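Long-range contact in TetR family transcriptional regulator (Clostridium perfringens, PDB 6AZH), which probably binds DNA as a TetR-family dimer and regulates transcription, putatively of fatty acid metabolism genes: residues 84-95 with 172-182. Residues are numbered along the deposited sequence; the frame is centred on the assembly and turned at random.
Sequences KKLFKMQFELLY and FNVNKVIDEIT
Thr182 OG1, set against the edge of the Phe87 ring near its plane (3.6 Å to Phe87 CD2), is gripped by two partners: it donates to Ile178 O, one turn back in its own helix, at 2.7 Å, and accepts from a water that also donates to Lys84 O. Ile178 O also accepts the helical bond from Thr182 N, and the two donors approach from opposite faces of its carbonyl plane. A second water bridges Glu92 OE2 and Asn175 OD1 further along the same flank.

The helices run roughly antiparallel, with axes 9.5 Å apart at 145°. Deeper than the two waters, Phe91 enters as a knob among Val174, Val177, Ile178 and Ile181. Its CB lies 3.6 Å from Ile178 CG1, Val177 CG1 sits over one ring face, and Ile181 CG2 meets the ring edge 3.8 Å from Phe91 CE2. The extended chi2 of Ile178 (166°) carries CD1 onward from Phe91 to Lys88 O and, crossing at about a right angle, to Glu92 CG.

At the far end Tyr95, its CG anti to the backbone N (chi1 -164°), has Val174 CB over one ring face near the rim. The Phe172 ring is nearly parallel to that of Tyr95 but slid aside, so overlap is slight, although Tyr95 CE1 and Phe172 CD2 come within 3.4 Å. Asn173 caps the helix that follows, its OD1 accepting from Lys176 N at 3.2 Å.

Phe91 and Phe172 also touch helix 147-165, and Val177 and Ile181 pack on the second subunit, placing this pairing beside the dimer interface, in what is probably the all-helical regulatory part of a TetR-type protein. With polar groups on the flank linked through water, cohesion between the helices must rest largely on the apolar fit of Phe91, Ile178 and Tyr95.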
loop_
_atom_site.group_PDB
_atom_site.type_symbol
_atom_site.label_atom_id
_atom_site.label_comp_id
_atom_site.label_asym_id
_atom_site.label_seq_id
_atom_site.Cartn_x
_atom_site.Cartn_y
_atom_site.Cartn_z
ATOM N N LYS A 84 13.888 -16.129 2.592
ATOM C CA LYS A 84 12.743 -16.988 2.873
ATOM C C LYS A 84 12.219 -16.758 4.289
ATOM O O LYS A 84 11.001 -16.684 4.500
ATOM C CB LYS A 84 13.122 -18.449 2.649
ATOM C CG LYS A 84 13.339 -18.773 1.166
ATOM C CD LYS A 84 14.110 -20.091 1.038
ATOM C CE LYS A 84 14.427 -20.467 -0.395
ATOM N NZ LYS A 84 15.017 -21.842 -0.363
ATOM N N LYS A 85 13.123 -16.590 5.259
ATOM C CA LYS A 85 12.696 -16.332 6.633
ATOM C C LYS A 85 12.113 -14.929 6.782
ATOM O O LYS A 85 11.235 -14.716 7.624
ATOM C CB LYS A 85 13.862 -16.546 7.605
ATOM C CG LYS A 85 14.199 -18.043 7.817
ATOM C CD LYS A 85 15.486 -18.298 8.613
ATOM C CE LYS A 85 15.568 -19.777 9.018
ATOM N NZ LYS A 85 16.832 -20.104 9.737
ATOM N N LEU A 86 12.577 -13.977 5.968
ATOM C CA LEU A 86 12.018 -12.626 5.985
ATOM C C LEU A 86 10.545 -12.631 5.584
ATOM O O LEU A 86 9.706 -12.010 6.253
ATOM C CB LEU A 86 12.839 -11.726 5.054
ATOM C CG LEU A 86 12.185 -10.375 4.718
ATOM C CD1 LEU A 86 12.245 -9.495 5.928
ATOM C CD2 LEU A 86 12.902 -9.704 3.539
ATOM N N PHE A 87 10.207 -13.345 4.500
ATOM C CA PHE A 87 8.824 -13.360 4.037
ATOM C C PHE A 87 7.912 -13.964 5.090
ATOM O O PHE A 87 6.830 -13.434 5.367
ATOM C CB PHE A 87 8.704 -14.139 2.723
ATOM C CG PHE A 87 9.583 -13.630 1.635
ATOM C CD1 PHE A 87 9.913 -12.289 1.556
ATOM C CD2 PHE A 87 10.108 -14.505 0.692
ATOM C CE1 PHE A 87 10.745 -11.824 0.553
ATOM C CE2 PHE A 87 10.935 -14.044 -0.321
ATOM C CZ PHE A 87 11.248 -12.704 -0.392
ATOM N N LYS A 88 8.357 -15.053 5.720
ATOM C CA LYS A 88 7.561 -15.699 6.751
ATOM C C LYS A 88 7.369 -14.776 7.947
ATOM O O LYS A 88 6.244 -14.590 8.423
ATOM C CB LYS A 88 8.231 -17.002 7.180
ATOM C CG LYS A 88 7.583 -17.664 8.369
ATOM C CD LYS A 88 8.397 -18.892 8.780
ATOM C CE LYS A 88 7.539 -19.905 9.508
ATOM N NZ LYS A 88 6.911 -19.331 10.725
HETATM N N MSE A 89 8.457 -14.175 8.432
HETATM C CA MSE A 89 8.402 -13.260 9.573
HETATM C C MSE A 89 7.449 -12.079 9.302
HETATM O O MSE A 89 6.633 -11.735 10.165
HETATM C CB MSE A 89 9.813 -12.749 9.906
HETATM C CG MSE A 89 9.909 -11.751 11.076
HETATM SE SE MSE A 89 9.477 -9.889 10.552
HETATM C CE MSE A 89 11.197 -9.377 9.774
ATOM N N GLN A 90 7.546 -11.475 8.110
ATOM C CA GLN A 90 6.781 -10.251 7.836
ATOM C C GLN A 90 5.291 -10.532 7.757
ATOM O O GLN A 90 4.479 -9.755 8.275
ATOM C CB GLN A 90 7.239 -9.597 6.528
ATOM C CG GLN A 90 8.596 -8.952 6.580
ATOM C CD GLN A 90 8.876 -8.058 5.376
ATOM O OE1 GLN A 90 9.595 -7.072 5.491
ATOM N NE2 GLN A 90 8.304 -8.399 4.224
ATOM N N PHE A 91 4.909 -11.627 7.096
ATOM C CA PHE A 91 3.492 -11.926 6.959
ATOM C C PHE A 91 2.893 -12.373 8.282
ATOM O O PHE A 91 1.747 -12.023 8.594
ATOM C CB PHE A 91 3.277 -12.980 5.878
ATOM C CG PHE A 91 3.414 -12.442 4.477
ATOM C CD1 PHE A 91 2.597 -11.414 4.038
ATOM C CD2 PHE A 91 4.356 -12.969 3.604
ATOM C CE1 PHE A 91 2.712 -10.911 2.759
ATOM C CE2 PHE A 91 4.481 -12.480 2.318
ATOM C CZ PHE A 91 3.657 -11.448 1.892
ATOM N N GLU A 92 3.666 -13.111 9.095
ATOM C CA GLU A 92 3.184 -13.452 10.430
ATOM C C GLU A 92 3.014 -12.196 11.274
ATOM O O GLU A 92 1.981 -12.019 11.934
ATOM C CB GLU A 92 4.127 -14.458 11.108
ATOM C CG GLU A 92 3.979 -15.871 10.554
ATOM C CD GLU A 92 4.992 -16.853 11.109
ATOM O OE1 GLU A 92 5.838 -16.446 11.929
ATOM O OE2 GLU A 92 4.947 -18.039 10.707
ATOM N N LEU A 93 3.992 -11.284 11.215
ATOM C CA LEU A 93 3.893 -10.038 11.976
ATOM C C LEU A 93 2.731 -9.191 11.487
ATOM O O LEU A 93 1.977 -8.635 12.294
ATOM C CB LEU A 93 5.198 -9.246 11.882
ATOM C CG LEU A 93 5.586 -8.407 13.096
ATOM C CD1 LEU A 93 5.397 -9.209 14.390
ATOM C CD2 LEU A 93 7.023 -7.898 12.974
ATOM N N LEU A 94 2.569 -9.088 10.162
ATOM C CA LEU A 94 1.426 -8.377 9.597
ATOM C C LEU A 94 0.112 -8.965 10.094
ATOM O O LEU A 94 -0.787 -8.234 10.513
ATOM C CB LEU A 94 1.485 -8.435 8.071
ATOM C CG LEU A 94 0.254 -7.931 7.344
ATOM C CD1 LEU A 94 0.068 -6.473 7.671
ATOM C CD2 LEU A 94 0.440 -8.133 5.846
ATOM N N TYR A 95 -0.016 -10.291 10.045
ATOM C CA TYR A 95 -1.265 -10.932 10.435
ATOM C C TYR A 95 -1.560 -10.737 11.915
ATOM O O TYR A 95 -2.731 -10.643 12.314
ATOM C CB TYR A 95 -1.216 -12.424 10.100
ATOM C CG TYR A 95 -2.584 -13.064 10.124
ATOM C CD1 TYR A 95 -3.601 -12.584 9.310
ATOM C CD2 TYR A 95 -2.866 -14.133 10.970
ATOM C CE1 TYR A 95 -4.857 -13.153 9.327
ATOM C CE2 TYR A 95 -4.123 -14.714 10.991
ATOM C CZ TYR A 95 -5.113 -14.215 10.165
ATOM O OH TYR A 95 -6.371 -14.770 10.168
ATOM N N PHE A 172 -8.682 -15.363 4.676
ATOM C CA PHE A 172 -7.236 -15.232 4.548
ATOM C C PHE A 172 -6.510 -16.346 5.304
ATOM O O PHE A 172 -6.796 -16.595 6.476
ATOM C CB PHE A 172 -6.832 -13.866 5.098
ATOM C CG PHE A 172 -5.379 -13.538 4.943
ATOM C CD1 PHE A 172 -4.911 -12.963 3.775
ATOM C CD2 PHE A 172 -4.490 -13.759 5.981
ATOM C CE1 PHE A 172 -3.572 -12.634 3.638
ATOM C CE2 PHE A 172 -3.152 -13.439 5.849
ATOM C CZ PHE A 172 -2.691 -12.875 4.680
ATOM N N ASN A 173 -5.559 -17.001 4.642
ATOM C CA ASN A 173 -4.773 -18.081 5.241
ATOM C C ASN A 173 -3.310 -17.677 5.172
ATOM O O ASN A 173 -2.708 -17.712 4.094
ATOM C CB ASN A 173 -5.012 -19.405 4.514
ATOM C CG ASN A 173 -4.268 -20.581 5.154
ATOM O OD1 ASN A 173 -3.158 -20.437 5.669
ATOM N ND2 ASN A 173 -4.886 -21.755 5.111
ATOM N N VAL A 174 -2.732 -17.324 6.323
ATOM C CA VAL A 174 -1.409 -16.705 6.326
ATOM C C VAL A 174 -0.344 -17.677 5.827
ATOM O O VAL A 174 0.601 -17.274 5.137
ATOM C CB VAL A 174 -1.076 -16.160 7.727
ATOM C CG1 VAL A 174 -0.887 -17.294 8.717
ATOM C CG2 VAL A 174 0.168 -15.279 7.662
ATOM N N ASN A 175 -0.473 -18.964 6.150
ATOM C CA ASN A 175 0.569 -19.910 5.754
ATOM C C ASN A 175 0.541 -20.161 4.255
ATOM O O ASN A 175 1.594 -20.299 3.625
ATOM C CB ASN A 175 0.424 -21.220 6.524
ATOM C CG ASN A 175 0.853 -21.087 7.961
ATOM O OD1 ASN A 175 1.888 -20.491 8.255
ATOM N ND2 ASN A 175 0.051 -21.624 8.872
ATOM N N LYS A 176 -0.654 -20.218 3.671
ATOM C CA LYS A 176 -0.756 -20.361 2.222
ATOM C C LYS A 176 -0.225 -19.124 1.514
ATOM O O LYS A 176 0.401 -19.231 0.455
ATOM C CB LYS A 176 -2.206 -20.629 1.815
ATOM C CG LYS A 176 -2.661 -22.049 2.103
ATOM C CD LYS A 176 -4.102 -22.288 1.674
ATOM C CE LYS A 176 -4.544 -23.728 1.968
ATOM N NZ LYS A 176 -6.032 -23.830 2.044
ATOM N N VAL A 177 -0.461 -17.942 2.087
ATOM C CA VAL A 177 0.016 -16.713 1.460
ATOM C C VAL A 177 1.531 -16.641 1.506
ATOM O O VAL A 177 2.171 -16.262 0.519
ATOM C CB VAL A 177 -0.625 -15.485 2.129
ATOM C CG1 VAL A 177 0.062 -14.235 1.654
ATOM C CG2 VAL A 177 -2.110 -15.434 1.802
ATOM N N ILE A 178 2.131 -17.002 2.646
ATOM C CA ILE A 178 3.589 -17.049 2.731
ATOM C C ILE A 178 4.152 -17.958 1.652
ATOM O O ILE A 178 5.077 -17.587 0.926
ATOM C CB ILE A 178 4.035 -17.507 4.131
ATOM C CG1 ILE A 178 3.759 -16.425 5.161
ATOM C CG2 ILE A 178 5.524 -17.816 4.155
ATOM C CD1 ILE A 178 3.855 -16.931 6.604
ATOM N N ASP A 179 3.598 -19.165 1.526
ATOM C CA ASP A 179 4.140 -20.114 0.559
ATOM C C ASP A 179 3.999 -19.597 -0.866
ATOM O O ASP A 179 4.935 -19.718 -1.668
ATOM C CB ASP A 179 3.453 -21.472 0.708
ATOM C CG ASP A 179 3.888 -22.209 1.964
ATOM O OD1 ASP A 179 4.885 -21.793 2.596
ATOM O OD2 ASP A 179 3.222 -23.201 2.324
ATOM N N GLU A 180 2.838 -19.017 -1.199
ATOM C CA GLU A 180 2.604 -18.560 -2.568
ATOM C C GLU A 180 3.484 -17.366 -2.901
ATOM O O GLU A 180 4.077 -17.305 -3.982
ATOM C CB GLU A 180 1.127 -18.186 -2.779
ATOM C CG GLU A 180 0.152 -19.352 -2.817
ATOM C CD GLU A 180 -0.489 -19.569 -4.187
ATOM O OE1 GLU A 180 -0.101 -18.887 -5.164
ATOM O OE2 GLU A 180 -1.391 -20.436 -4.283
ATOM N N ILE A 181 3.560 -16.390 -1.990
ATOM C CA ILE A 181 4.318 -15.176 -2.271
ATOM C C ILE A 181 5.803 -15.480 -2.357
ATOM O O ILE A 181 6.526 -14.882 -3.167
ATOM C CB ILE A 181 4.024 -14.100 -1.210
ATOM C CG1 ILE A 181 2.553 -13.667 -1.286
ATOM C CG2 ILE A 181 4.951 -12.907 -1.395
ATOM C CD1 ILE A 181 2.269 -12.601 -2.287
ATOM N N THR A 182 6.291 -16.393 -1.513
ATOM C CA THR A 182 7.697 -16.775 -1.576
ATOM C C THR A 182 8.039 -17.312 -2.960
ATOM O O THR A 182 9.035 -16.908 -3.569
ATOM C CB THR A 182 8.023 -17.809 -0.488
ATOM O OG1 THR A 182 7.778 -17.252 0.814
ATOM C CG2 THR A 182 9.493 -18.248 -0.579
HETATM O O HOH W 1 9.128 -18.162 3.102
HETATM O O HOH W 2 2.050 -18.948 10.511
#